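PDB 3FEF: putative glucosidase lplD, ALPHA-GALACTURONIDASE from Bacillus subtilis, which hydrolyses alpha-1,4-linked galacturonides such as di-galacturonate, releasing alpha-D-galacturonate, as an NAD- and manganese-dependent glycosidase of family 4 that forms a homotetramer. Local coordinates for residues Met91-Asp94 / Val95-Glu99; Val191-Glu195 / Asp196-Asn200; Pro266-Asp270 / Arg271-Glu275; His291-Pro294 / Ile295-Lys299; Val421-Arg425 / Ser426-Gln430. All coordinates share one frame; numbering follows the deposited sequence.

Contact 1: residues Met91-Asp94 / Val95-Glu99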
# COMPACT_ATOMS: atom_id res chain seq x y z
N MSE A 91 -37.69 -8.59 11.34
CA MSE A 91 -37.55 -7.40 10.52
C MSE A 91 -38.39 -6.23 11.02
O MSE A 91 -37.96 -5.07 10.95
CB MSE A 91 -37.87 -7.73 9.06
CG MSE A 91 -37.23 -6.76 8.10
SE MSE A 91 -37.27 -7.38 6.25
CE MSE A 91 -36.64 -5.71 5.43
N GLU A 92 -39.58 -6.54 11.53
CA GLU A 92 -40.45 -5.54 12.12
C GLU A 92 -39.69 -4.77 13.21
O GLU A 92 -39.83 -3.55 13.35
CB GLU A 92 -41.70 -6.21 12.69
CG GLU A 92 -42.83 -5.26 13.07
CD GLU A 92 -44.12 -6.00 13.42
OE1 GLU A 92 -44.57 -6.84 12.60
OE2 GLU A 92 -44.69 -5.75 14.51
N VAL A 93 -38.88 -5.49 13.97
CA VAL A 93 -37.96 -4.88 14.93
C VAL A 93 -36.84 -4.10 14.21
O VAL A 93 -36.69 -2.91 14.43
CB VAL A 93 -37.37 -5.93 15.88
CG1 VAL A 93 -36.38 -5.28 16.86
CG2 VAL A 93 -38.49 -6.66 16.63
N ASP A 94 -36.09 -4.75 13.33
CA ASP A 94 -35.06 -4.03 12.55
C ASP A 94 -35.61 -2.68 12.07
O ASP A 94 -35.03 -1.63 12.30
CB ASP A 94 -34.64 -4.82 11.30
CG ASP A 94 -34.03 -6.16 11.61
OD1 ASP A 94 -33.67 -6.40 12.78
OD2 ASP A 94 -33.89 -6.99 10.68
N VAL A 95 -36.73 -2.73 11.37
CA VAL A 95 -37.23 -1.57 10.64
C VAL A 95 -38.04 -0.58 11.48
O VAL A 95 -37.96 0.62 11.24
CB VAL A 95 -38.02 -2.01 9.39
CG1 VAL A 95 -38.48 -0.81 8.58
CG2 VAL A 95 -37.15 -2.95 8.53
N HIS A 96 -38.82 -1.04 12.45
CA HIS A 96 -39.77 -0.12 13.12
C HIS A 96 -39.45 0.32 14.55
O HIS A 96 -39.80 1.44 14.95
CB HIS A 96 -41.21 -0.65 13.02
CG HIS A 96 -41.74 -0.67 11.62
ND1 HIS A 96 -42.07 0.48 10.94
CD2 HIS A 96 -41.94 -1.70 10.76
CE1 HIS A 96 -42.48 0.16 9.72
NE2 HIS A 96 -42.42 -1.15 9.59
N LEU A 97 -38.76 -0.52 15.31
CA LEU A 97 -38.44 -0.15 16.69
C LEU A 97 -37.70 1.19 16.81
O LEU A 97 -37.98 1.98 17.68
CB LEU A 97 -37.68 -1.27 17.40
CG LEU A 97 -37.59 -1.09 18.92
CD1 LEU A 97 -38.99 -0.92 19.54
CD2 LEU A 97 -36.85 -2.25 19.57
N PRO A 98 -36.73 1.45 15.94
CA PRO A 98 -36.01 2.72 16.18
C PRO A 98 -36.88 3.97 16.08
O PRO A 98 -36.43 5.07 16.42
CB PRO A 98 -34.95 2.72 15.08
CG PRO A 98 -34.72 1.24 14.81
CD PRO A 98 -36.10 0.65 14.88
N GLU A 99 -38.11 3.82 15.60
CA GLU A 99 -39.03 4.95 15.45
C GLU A 99 -39.42 5.52 16.80
O GLU A 99 -39.78 6.69 16.91
CB GLU A 99 -40.29 4.56 14.67
CG GLU A 99 -39.99 4.04 13.27
CD GLU A 99 -41.23 3.59 12.50
OE1 GLU A 99 -42.36 3.60 13.06
OE2 GLU A 99 -41.07 3.21 11.31

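Contact 2: residues Val191-Glu195 / Asp196-Asn200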
# COMPACT_ATOMS: atom_id res chain seq x y z
N VAL A 191 -33.13 4.54 -27.49
CA VAL A 191 -32.06 3.69 -26.98
C VAL A 191 -32.67 2.32 -26.93
O VAL A 191 -33.69 2.13 -26.28
CB VAL A 191 -31.59 4.11 -25.58
CG1 VAL A 191 -30.67 3.05 -25.00
CG2 VAL A 191 -30.89 5.45 -25.64
N PRO A 192 -32.07 1.36 -27.66
CA PRO A 192 -32.64 0.01 -27.81
C PRO A 192 -32.54 -0.84 -26.54
O PRO A 192 -33.42 -1.65 -26.27
CB PRO A 192 -31.80 -0.61 -28.94
CG PRO A 192 -30.78 0.44 -29.36
CD PRO A 192 -30.74 1.48 -28.29
N ARG A 193 -31.47 -0.66 -25.77
CA ARG A 193 -31.27 -1.45 -24.55
C ARG A 193 -30.59 -0.62 -23.47
O ARG A 193 -29.70 0.18 -23.76
CB ARG A 193 -30.39 -2.66 -24.86
CG ARG A 193 -31.12 -3.85 -25.45
CD ARG A 193 -30.22 -4.64 -26.39
NE ARG A 193 -28.85 -4.11 -26.45
CZ ARG A 193 -27.78 -4.72 -25.95
NH1 ARG A 193 -27.89 -5.88 -25.34
NH2 ARG A 193 -26.59 -4.15 -26.07
N ARG A 194 -31.00 -0.83 -22.22
CA ARG A 194 -30.36 -0.14 -21.12
C ARG A 194 -28.87 -0.51 -21.06
O ARG A 194 -28.06 0.27 -20.57
CB ARG A 194 -31.08 -0.37 -19.78
CG ARG A 194 -31.08 -1.81 -19.27
CD ARG A 194 -30.10 -2.01 -18.13
NE ARG A 194 -29.99 -3.42 -17.76
CZ ARG A 194 -28.85 -4.10 -17.71
NH1 ARG A 194 -27.70 -3.51 -17.99
NH2 ARG A 194 -28.86 -5.38 -17.36
N GLU A 195 -28.53 -1.67 -21.60
CA GLU A 195 -27.12 -2.06 -21.73
C GLU A 195 -26.30 -1.02 -22.48
O GLU A 195 -25.15 -0.81 -22.16
CB GLU A 195 -26.99 -3.39 -22.47
CG GLU A 195 -27.42 -4.60 -21.67
CD GLU A 195 -28.86 -5.05 -21.94
OE1 GLU A 195 -29.73 -4.23 -22.32
OE2 GLU A 195 -29.12 -6.26 -21.76
N ASP A 196 -26.89 -0.39 -23.50
CA ASP A 196 -26.16 0.60 -24.29
C ASP A 196 -25.80 1.88 -23.51
O ASP A 196 -25.09 2.74 -24.02
CB ASP A 196 -26.98 0.99 -25.52
CG ASP A 196 -27.23 -0.18 -26.45
OD1 ASP A 196 -26.38 -1.10 -26.47
OD2 ASP A 196 -28.28 -0.17 -27.15
N ILE A 197 -26.32 2.02 -22.31
CA ILE A 197 -25.92 3.12 -21.46
C ILE A 197 -24.70 2.62 -20.72
O ILE A 197 -24.82 1.88 -19.76
CB ILE A 197 -27.01 3.52 -20.45
CG1 ILE A 197 -28.34 3.73 -21.18
CG2 ILE A 197 -26.60 4.83 -19.71
CD1 ILE A 197 -28.28 4.91 -22.15
N ARG A 198 -23.53 3.00 -21.21
CA ARG A 198 -22.29 2.46 -20.71
C ARG A 198 -21.84 3.36 -19.60
O ARG A 198 -21.52 4.54 -19.81
CB ARG A 198 -21.25 2.45 -21.83
CG ARG A 198 -21.72 1.67 -23.07
CD ARG A 198 -21.64 0.17 -22.85
NE ARG A 198 -22.35 -0.57 -23.90
CZ ARG A 198 -22.52 -1.89 -23.91
NH1 ARG A 198 -22.03 -2.64 -22.92
NH2 ARG A 198 -23.20 -2.47 -24.89
N VAL A 199 -21.83 2.82 -18.39
CA VAL A 199 -21.57 3.65 -17.25
C VAL A 199 -20.33 3.18 -16.51
O VAL A 199 -20.03 1.98 -16.47
CB VAL A 199 -22.82 3.70 -16.30
CG1 VAL A 199 -24.01 4.35 -16.99
CG2 VAL A 199 -23.18 2.31 -15.79
N ASN A 200 -19.60 4.13 -15.94
CA ASN A 200 -18.55 3.79 -14.99
C ASN A 200 -19.12 3.92 -13.59
O ASN A 200 -19.27 5.03 -13.07
CB ASN A 200 -17.32 4.68 -15.16
CG ASN A 200 -16.18 4.27 -14.23
OD1 ASN A 200 -15.73 3.14 -14.28
ND2 ASN A 200 -15.74 5.17 -13.37

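Contact 3: residues Pro266-Asp270 / Arg271-Glu275. With SO4 (sulfate ion), chain E.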
# COMPACT_ATOMS: atom_id res chain seq x y z
N PRO A 266 -26.05 9.52 -8.65
CA PRO A 266 -26.34 8.47 -7.70
C PRO A 266 -27.00 7.32 -8.45
O PRO A 266 -27.85 7.56 -9.30
CB PRO A 266 -27.31 9.13 -6.73
CG PRO A 266 -27.14 10.63 -6.95
CD PRO A 266 -26.85 10.73 -8.41
N ALA A 267 -26.60 6.09 -8.15
CA ALA A 267 -27.02 4.96 -9.00
C ALA A 267 -27.74 3.86 -8.24
O ALA A 267 -27.41 2.69 -8.39
CB ALA A 267 -25.79 4.39 -9.75
N ALA A 268 -28.71 4.25 -7.42
CA ALA A 268 -29.67 3.35 -6.76
C ALA A 268 -30.99 4.09 -6.58
O ALA A 268 -31.04 5.31 -6.70
CB ALA A 268 -29.14 2.85 -5.40
N GLY A 269 -32.06 3.36 -6.27
CA GLY A 269 -33.35 3.99 -6.02
C GLY A 269 -33.26 4.97 -4.85
O GLY A 269 -32.48 4.78 -3.91
N ASP A 270 -34.06 6.02 -4.92
CA ASP A 270 -34.16 7.01 -3.87
C ASP A 270 -34.31 6.36 -2.47
O ASP A 270 -33.68 6.79 -1.50
CB ASP A 270 -35.33 7.96 -4.18
CG ASP A 270 -34.96 9.04 -5.21
OD1 ASP A 270 -34.00 8.84 -5.99
OD2 ASP A 270 -35.61 10.11 -5.23
N ARG A 271 -35.11 5.31 -2.39
CA ARG A 271 -35.38 4.66 -1.11
C ARG A 271 -34.12 4.06 -0.48
O ARG A 271 -34.04 3.91 0.74
CB ARG A 271 -36.46 3.59 -1.30
CG ARG A 271 -36.09 2.54 -2.36
CD ARG A 271 -37.28 1.70 -2.81
NE ARG A 271 -37.79 0.84 -1.76
CZ ARG A 271 -37.49 -0.45 -1.63
NH1 ARG A 271 -38.03 -1.16 -0.64
NH2 ARG A 271 -36.66 -1.04 -2.46
N HIS A 272 -33.14 3.69 -1.30
CA HIS A 272 -31.89 3.13 -0.78
C HIS A 272 -30.88 4.21 -0.47
O HIS A 272 -30.21 4.16 0.55
CB HIS A 272 -31.28 2.14 -1.77
CG HIS A 272 -32.04 0.86 -1.87
ND1 HIS A 272 -32.64 0.44 -3.04
CD2 HIS A 272 -32.32 -0.09 -0.94
CE1 HIS A 272 -33.25 -0.71 -2.83
NE2 HIS A 272 -33.06 -1.06 -1.57
N LEU A 273 -30.77 5.19 -1.37
CA LEU A 273 -29.83 6.28 -1.22
C LEU A 273 -30.12 7.01 0.07
O LEU A 273 -29.21 7.43 0.79
CB LEU A 273 -29.98 7.28 -2.38
CG LEU A 273 -29.54 6.83 -3.78
CD1 LEU A 273 -29.94 7.85 -4.86
CD2 LEU A 273 -28.01 6.52 -3.84
N ALA A 274 -31.41 7.17 0.33
CA ALA A 274 -31.87 7.97 1.46
C ALA A 274 -31.32 7.49 2.80
O ALA A 274 -31.26 8.24 3.74
CB ALA A 274 -33.40 8.01 1.50
N GLU A 275 -30.90 6.24 2.89
CA GLU A 275 -30.49 5.73 4.19
C GLU A 275 -29.00 5.96 4.51
O GLU A 275 -28.56 5.67 5.63
CB GLU A 275 -30.81 4.24 4.29
CG GLU A 275 -32.19 3.89 3.74
CD GLU A 275 -32.68 2.57 4.28
OE1 GLU A 275 -32.19 1.51 3.82
OE2 GLU A 275 -33.56 2.60 5.17
S SO4 E . -36.79 -4.94 -1.48
O1 SO4 E . -37.78 -5.48 -2.40
O2 SO4 E . -37.33 -3.80 -0.74
O3 SO4 E . -35.63 -4.51 -2.25
O4 SO4 E . -36.38 -5.97 -0.54

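Contact 4: residues His291-Pro294 / Ile295-Lys299. With SO4 (sulfate ion), chain E.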
# COMPACT_ATOMS: atom_id res chain seq x y z
N HIS A 291 -41.13 6.37 -1.19
CA HIS A 291 -41.82 5.78 -0.04
C HIS A 291 -40.88 5.04 0.91
O HIS A 291 -39.78 4.64 0.54
CB HIS A 291 -42.85 4.74 -0.51
CG HIS A 291 -43.73 5.21 -1.62
ND1 HIS A 291 -44.99 5.72 -1.40
CD2 HIS A 291 -43.55 5.20 -2.96
CE1 HIS A 291 -45.55 6.02 -2.56
NE2 HIS A 291 -44.70 5.71 -3.53
N LEU A 292 -41.36 4.82 2.13
CA LEU A 292 -40.73 3.87 3.01
C LEU A 292 -41.39 2.54 2.70
O LEU A 292 -42.46 2.51 2.11
CB LEU A 292 -40.99 4.26 4.46
CG LEU A 292 -40.77 5.71 4.87
CD1 LEU A 292 -41.12 5.86 6.33
CD2 LEU A 292 -39.33 6.18 4.60
N THR A 293 -40.74 1.44 3.04
CA THR A 293 -41.36 0.13 2.92
C THR A 293 -41.61 -0.43 4.32
O THR A 293 -40.68 -0.91 4.96
CB THR A 293 -40.45 -0.85 2.18
OG1 THR A 293 -40.21 -0.36 0.86
CG2 THR A 293 -41.10 -2.24 2.10
N PRO A 294 -42.87 -0.38 4.78
CA PRO A 294 -43.21 -0.85 6.12
C PRO A 294 -43.21 -2.37 6.13
O PRO A 294 -43.42 -2.98 5.08
CB PRO A 294 -44.64 -0.33 6.34
CG PRO A 294 -45.12 0.20 4.96
CD PRO A 294 -44.07 -0.15 3.95
N ILE A 295 -43.00 -2.99 7.28
CA ILE A 295 -42.93 -4.45 7.29
C ILE A 295 -44.25 -5.12 6.92
O ILE A 295 -44.27 -6.26 6.48
CB ILE A 295 -42.42 -5.01 8.61
CG1 ILE A 295 -40.99 -4.52 8.86
CG2 ILE A 295 -42.46 -6.54 8.59
CD1 ILE A 295 -40.08 -4.63 7.64
N SER A 296 -45.35 -4.41 7.11
CA SER A 296 -46.66 -4.93 6.76
C SER A 296 -46.76 -5.14 5.25
O SER A 296 -47.38 -6.10 4.78
CB SER A 296 -47.75 -3.96 7.22
OG SER A 296 -47.56 -2.72 6.58
N PHE A 297 -46.15 -4.24 4.48
CA PHE A 297 -46.14 -4.40 3.05
C PHE A 297 -45.50 -5.74 2.70
O PHE A 297 -45.97 -6.45 1.82
CB PHE A 297 -45.40 -3.27 2.34
CG PHE A 297 -45.23 -3.52 0.87
CD1 PHE A 297 -46.19 -3.10 -0.03
CD2 PHE A 297 -44.13 -4.21 0.40
CE1 PHE A 297 -46.05 -3.34 -1.39
CE2 PHE A 297 -43.99 -4.47 -0.95
CZ PHE A 297 -44.95 -4.03 -1.84
N ARG A 298 -44.43 -6.08 3.41
CA ARG A 298 -43.69 -7.30 3.09
C ARG A 298 -44.46 -8.54 3.49
O ARG A 298 -44.33 -9.58 2.85
CB ARG A 298 -42.29 -7.32 3.74
CG ARG A 298 -41.38 -6.20 3.23
CD ARG A 298 -39.96 -6.26 3.80
NE ARG A 298 -39.21 -5.07 3.41
CZ ARG A 298 -38.50 -4.97 2.30
NH1 ARG A 298 -37.86 -3.85 2.01
NH2 ARG A 298 -38.41 -6.00 1.48
N LYS A 299 -45.23 -8.45 4.57
CA LYS A 299 -46.04 -9.59 4.98
C LYS A 299 -47.16 -9.79 3.97
O LYS A 299 -47.40 -10.91 3.51
CB LYS A 299 -46.56 -9.42 6.40
CG LYS A 299 -45.46 -9.61 7.43
CD LYS A 299 -45.97 -9.52 8.86
CE LYS A 299 -44.89 -10.01 9.81
NZ LYS A 299 -45.03 -9.41 11.18
S SO4 E . -36.79 -4.94 -1.48
O1 SO4 E . -37.78 -5.48 -2.40
O2 SO4 E . -37.33 -3.80 -0.74
O3 SO4 E . -35.63 -4.51 -2.25
O4 SO4 E . -36.38 -5.97 -0.54
O HOH W 1 -38.49 -2.62 4.44

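Contact 5: residues Val421-Arg425 / Ser426-Gln430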
# COMPACT_ATOMS: atom_id res chain seq x y z
N VAL A 421 -28.13 7.10 13.26
CA VAL A 421 -28.26 7.01 14.72
C VAL A 421 -27.79 8.29 15.40
O VAL A 421 -26.66 8.38 15.87
CB VAL A 421 -27.56 5.76 15.26
CG1 VAL A 421 -27.72 5.65 16.76
CG2 VAL A 421 -28.11 4.51 14.55
N GLN A 422 -28.67 9.29 15.44
CA GLN A 422 -28.34 10.61 16.00
C GLN A 422 -29.04 10.86 17.32
O GLN A 422 -29.66 11.90 17.51
CB GLN A 422 -28.74 11.71 15.01
CG GLN A 422 -27.83 11.83 13.80
CD GLN A 422 -27.74 13.27 13.31
OE1 GLN A 422 -26.88 13.61 12.49
NE2 GLN A 422 -28.63 14.12 13.82
N ILE A 423 -28.95 9.91 18.24
CA ILE A 423 -29.64 10.01 19.50
C ILE A 423 -28.59 9.89 20.61
O ILE A 423 -27.46 9.53 20.33
CB ILE A 423 -30.70 8.90 19.64
CG1 ILE A 423 -30.04 7.52 19.49
CG2 ILE A 423 -31.80 9.09 18.59
CD1 ILE A 423 -31.04 6.35 19.49
N ASP A 424 -28.96 10.22 21.84
CA ASP A 424 -28.04 10.14 22.96
C ASP A 424 -27.53 8.73 23.03
O ASP A 424 -28.19 7.81 22.55
CB ASP A 424 -28.71 10.50 24.28
CG ASP A 424 -28.98 11.98 24.40
OD1 ASP A 424 -28.54 12.72 23.49
OD2 ASP A 424 -29.62 12.39 25.39
N ARG A 425 -26.38 8.56 23.67
CA ARG A 425 -25.71 7.28 23.71
C ARG A 425 -26.50 6.25 24.52
O ARG A 425 -26.58 5.09 24.14
CB ARG A 425 -24.28 7.42 24.23
CG ARG A 425 -23.42 6.18 24.05
CD ARG A 425 -21.95 6.44 24.44
NE ARG A 425 -21.73 6.36 25.89
CZ ARG A 425 -20.56 6.60 26.49
NH1 ARG A 425 -19.50 6.94 25.77
NH2 ARG A 425 -20.46 6.49 27.80
N SER A 426 -27.08 6.67 25.64
CA SER A 426 -27.87 5.75 26.46
C SER A 426 -29.16 5.34 25.77
O SER A 426 -29.60 4.20 25.90
CB SER A 426 -28.18 6.34 27.84
OG SER A 426 -28.77 7.61 27.71
N ASP A 427 -29.78 6.26 25.05
CA ASP A 427 -30.94 5.87 24.26
C ASP A 427 -30.50 4.84 23.21
O ASP A 427 -31.17 3.82 23.01
CB ASP A 427 -31.57 7.08 23.57
CG ASP A 427 -32.06 8.13 24.55
OD1 ASP A 427 -32.44 7.74 25.68
OD2 ASP A 427 -32.07 9.33 24.20
N ALA A 428 -29.36 5.08 22.57
CA ALA A 428 -28.90 4.15 21.54
C ALA A 428 -28.55 2.77 22.11
O ALA A 428 -28.84 1.73 21.50
CB ALA A 428 -27.74 4.73 20.78
N GLU A 429 -27.96 2.76 23.30
CA GLU A 429 -27.57 1.49 23.92
C GLU A 429 -28.82 0.70 24.25
O GLU A 429 -28.86 -0.51 24.09
CB GLU A 429 -26.74 1.73 25.18
CG GLU A 429 -26.09 0.48 25.73
CD GLU A 429 -24.93 0.81 26.68
OE1 GLU A 429 -24.95 1.90 27.31
OE2 GLU A 429 -24.00 -0.03 26.78
N GLN A 430 -29.83 1.40 24.73
CA GLN A 430 -31.08 0.74 25.07
C GLN A 430 -31.78 0.23 23.81
O GLN A 430 -32.18 -0.94 23.72
CB GLN A 430 -31.97 1.69 25.88
CG GLN A 430 -33.24 1.02 26.39
CD GLN A 430 -32.95 -0.01 27.46
OE1 GLN A 430 -32.43 0.33 28.52
NE2 GLN A 430 -33.28 -1.27 27.19

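Contact 1: residues Met91-Asp94 / Val95-Glu99
Met91 and Val95 lie side by side and point the same way, one helical turn apart, and the selenomethionine chain passes CG2 of Val95 at 3.8 Å from its own CG. The chain of Met91 is extended, with CG anti to the backbone N (chi1 -157°), which runs it out alongside Val95, its methyl end meeting Ile295 and Arg298 of helix 295-314. Val93 and Leu97 repeat the parallel arrangement on another side of the helix, more loosely, with CG1 of Val93 4.1 Å from CD2 of Leu97. Leu97 continues onto Leu431 and Asp434 of helix 425-435.

His96 behaves differently. Its ring turns an edge to the carbonyl O of Glu92, while CG1 of Val95 sits over one face. Its ND1 donates to OE2 of Glu99 at 2.9 Å, meeting that oxygen from above the carboxylate plane, which restrains the rotation of the ring. Glu92 sends its carboxylate to Lys299, and Asp94 forms a salt bridge with Arg121.

The backbone bonds differ in length: Val95 N reaches Met91 O at 2.7 Å, nearly along the C=O axis, whereas Leu97 N to Val93 O measures 3.3 Å. Pro98, lacking an N-H, cannot give the next i to i+4 bond to Asp94 O; its CD lies 3.6 Å from that oxygen, which accepts from Gln105 NE2 instead. These i to i+4 side-chain pairs line the last part of helix 88-96, whose Met91 lies about 8 Å from the side chain of Asn147, probably a substrate-binding residue.

Contact 2: residues Val191-Glu195 / Asp196-Asn200
Asp196 has CG beside its backbone N (chi1 -63°), presenting the carboxylate to Arg193, whose chain folds at chi2 and is eclipsed at chi3 (2°) to bring NH2 within 3.1 Å of Asp196 OD1. The two side chains cross at about a right angle. The guanidinium and carboxylate planes are 61° apart and OD1 is met from above its plane, evidence of a salt bridge made by a single N-H. The other oxygen, OD2, rests against Pro192, 3.2 Å from CD.

Arg198 bends at chi2 and lays one guanidinium face over the carbonyl O of Glu195, 3.3 Å above the plane. Its NH2 stands 4.0 Å from NH2 of Arg193, but also makes a long salt bridge of 3.8 Å to Asp196 OD1, which would be expected to ease the like-charge approach; Arg193, Glu195, Asp196 and Arg198 thus form a salt-bridge network. The stronger partner of Arg198 is Glu340 of the second subunit.

Backbone bonds from Asp196 N to Arg193 O (2.9 Å) and Ile197 N to Arg194 O form the short 3-10 turn. It links helix 171-187, against which Val191 and Ile197 pack, to strand 197-202, which pairs antiparallel with strand 207-215.

Contact 3: residues Pro266-Asp270 / Arg271-Glu275
The carbonyl of Gly269 receives two backbone N-H groups, those of His272 at 2.9 Å and Leu273 at 3.1 Å. The second approaches almost in line with the C=O bond, while the first comes from well above the carbonyl plane. Ala274 N to Asp270 O (2.9 Å) adds the next i to i+4 bond. Before this turn the chain is extended, with psi 166° at Ala268 and 148° at Gly269.

Gly269 occupies the N-cap of the short helix 270-273, which follows strand 265-266 and brings two basic side chains to the catalytic region. The ring of His272 stacks on that of His206, a ligand of the magnesium ion seen here, and lies about 5 Å from the metal. Arg271 starts between its backbone N and carbonyl carbon (chi1 57°) and bends at chi3; NH1 meets O2 of a sulfate, probably from the crystallisation liquor, at 2.7 Å, nearly straight, with a weak second bond from NH2. Leu273 folds back onto the end of strand 265-266 and the loop after it: its CD1 lies 3.5 Å from CB of Pro266, and its CD2 4.1 Å from CB of Ala268. Leu258 of helix 253-262 packs on both Pro266 and Leu273.

Contact 4: residues His291-Pro294 / Ile295-Lys299
Directly after Pro294 comes Ile295, the first residue of the helix, whose side chain leads off to Met91 and Val95 of helix 88-96. Its backbone N is bonded to His96 NE2, a partner from outside the turn that takes up one of the N-H groups a helix start cannot satisfy itself. Ser296 follows on the exposed side, where OG lies 3.8 Å from CB of Pro294.

Phe297 closes the first turn. Its N makes a weak bond to Pro294 O, at 3.1 Å with an angle of only 129°, and its CB lies 3.8 Å from CD of the proline. With CG anti to the backbone N (chi1 172°), the ring reaches out past Thr293, whose CG2 comes obliquely to 4.0 Å from CD2. Pro294 occupies the N-cap position of helix 295-314.

Arg298 is extended from CG to NE and crosses Thr293 at about a right angle, so that the threonine methyl CG2 covers one face of the guanidinium, 3.6 Å from NH1. The edge of the group is used for polar contacts. NE donates to a water that in turn donates to Thr293 O, while NH1 meets sulfate O2 at 2.8 Å and NH2 meets O4 at 2.9 Å. The ion, probably from the crystallisation liquor, marks an anion-binding spot about 8 Å from Asn147, the predicted substrate residue; that a substrate carboxylate could bind here is no more than a possibility. Thr293 OG1 is bonded to Arg271 NH1, and Lys299 NZ forms a salt bridge with Asp89.

Contact 5: residues Val421-Arg425 / Ser426-Gln430
Ile423 reaches across to the first turn of the helix and lays its CD1 3.7 Å from CA of Ala428, with CG1 3.8 Å from the alanine CB. Its conformation explains the approach: CG1 sits between the backbone N and the carbonyl carbon (chi1 57°), and the chain then runs on extended to CD1. Val421 meets the same methyl from farther back in the loop, its CG1 4.1 Å from CB of Ala428.

Asp424 and Asp427 are arranged quite differently. They lie side by side and point the same way, their carboxylate planes only 10° apart, with the two OD2 atoms 4.1 Å from each other. Each has CG beside its own backbone N. The like charges would tend to repel, although both stand near the N-terminal end of the helix, whose dipole would be expected to offset this in part. Asp424 is the N-cap residue, but its side chain makes no capping bond; its carbonyl O instead accepts from Ala428 N at 3.0 Å, and Arg425 O accepts from Glu429 N at 2.8 Å.

The Arg425 chain bends at chi3 (82°), directing the guanidinium to Tyr281 and Asp257 of the third subunit. The turn joins helix 408-417 to helix 425-435: Phe415 packs on Val421 and Leu416 on Ala428, while Ile423 faces the loop residues Cys101 and Ile103.

All five contacts are local turns met in series along the chain, and none encloses or crosses another. Contact 1 lies in the last part of helix 88-96, in the N-terminal, Rossmann-type part of the chain; contact 2 turns from helix 171-187 into strand 197-202, on the opposite side of the chain's centre, 38 Å from contact 1 between centres. Contacts 3 and 4 start helices 270-273 and 295-314 and share one sulfate. Contact 4 touches both contact 1 and contact 3 by polar side-chain bonds, and so ties the N-terminal part to the C-terminal part of the fold. Contact 5 starts helix 425-435, whose later residues pack on contact 1.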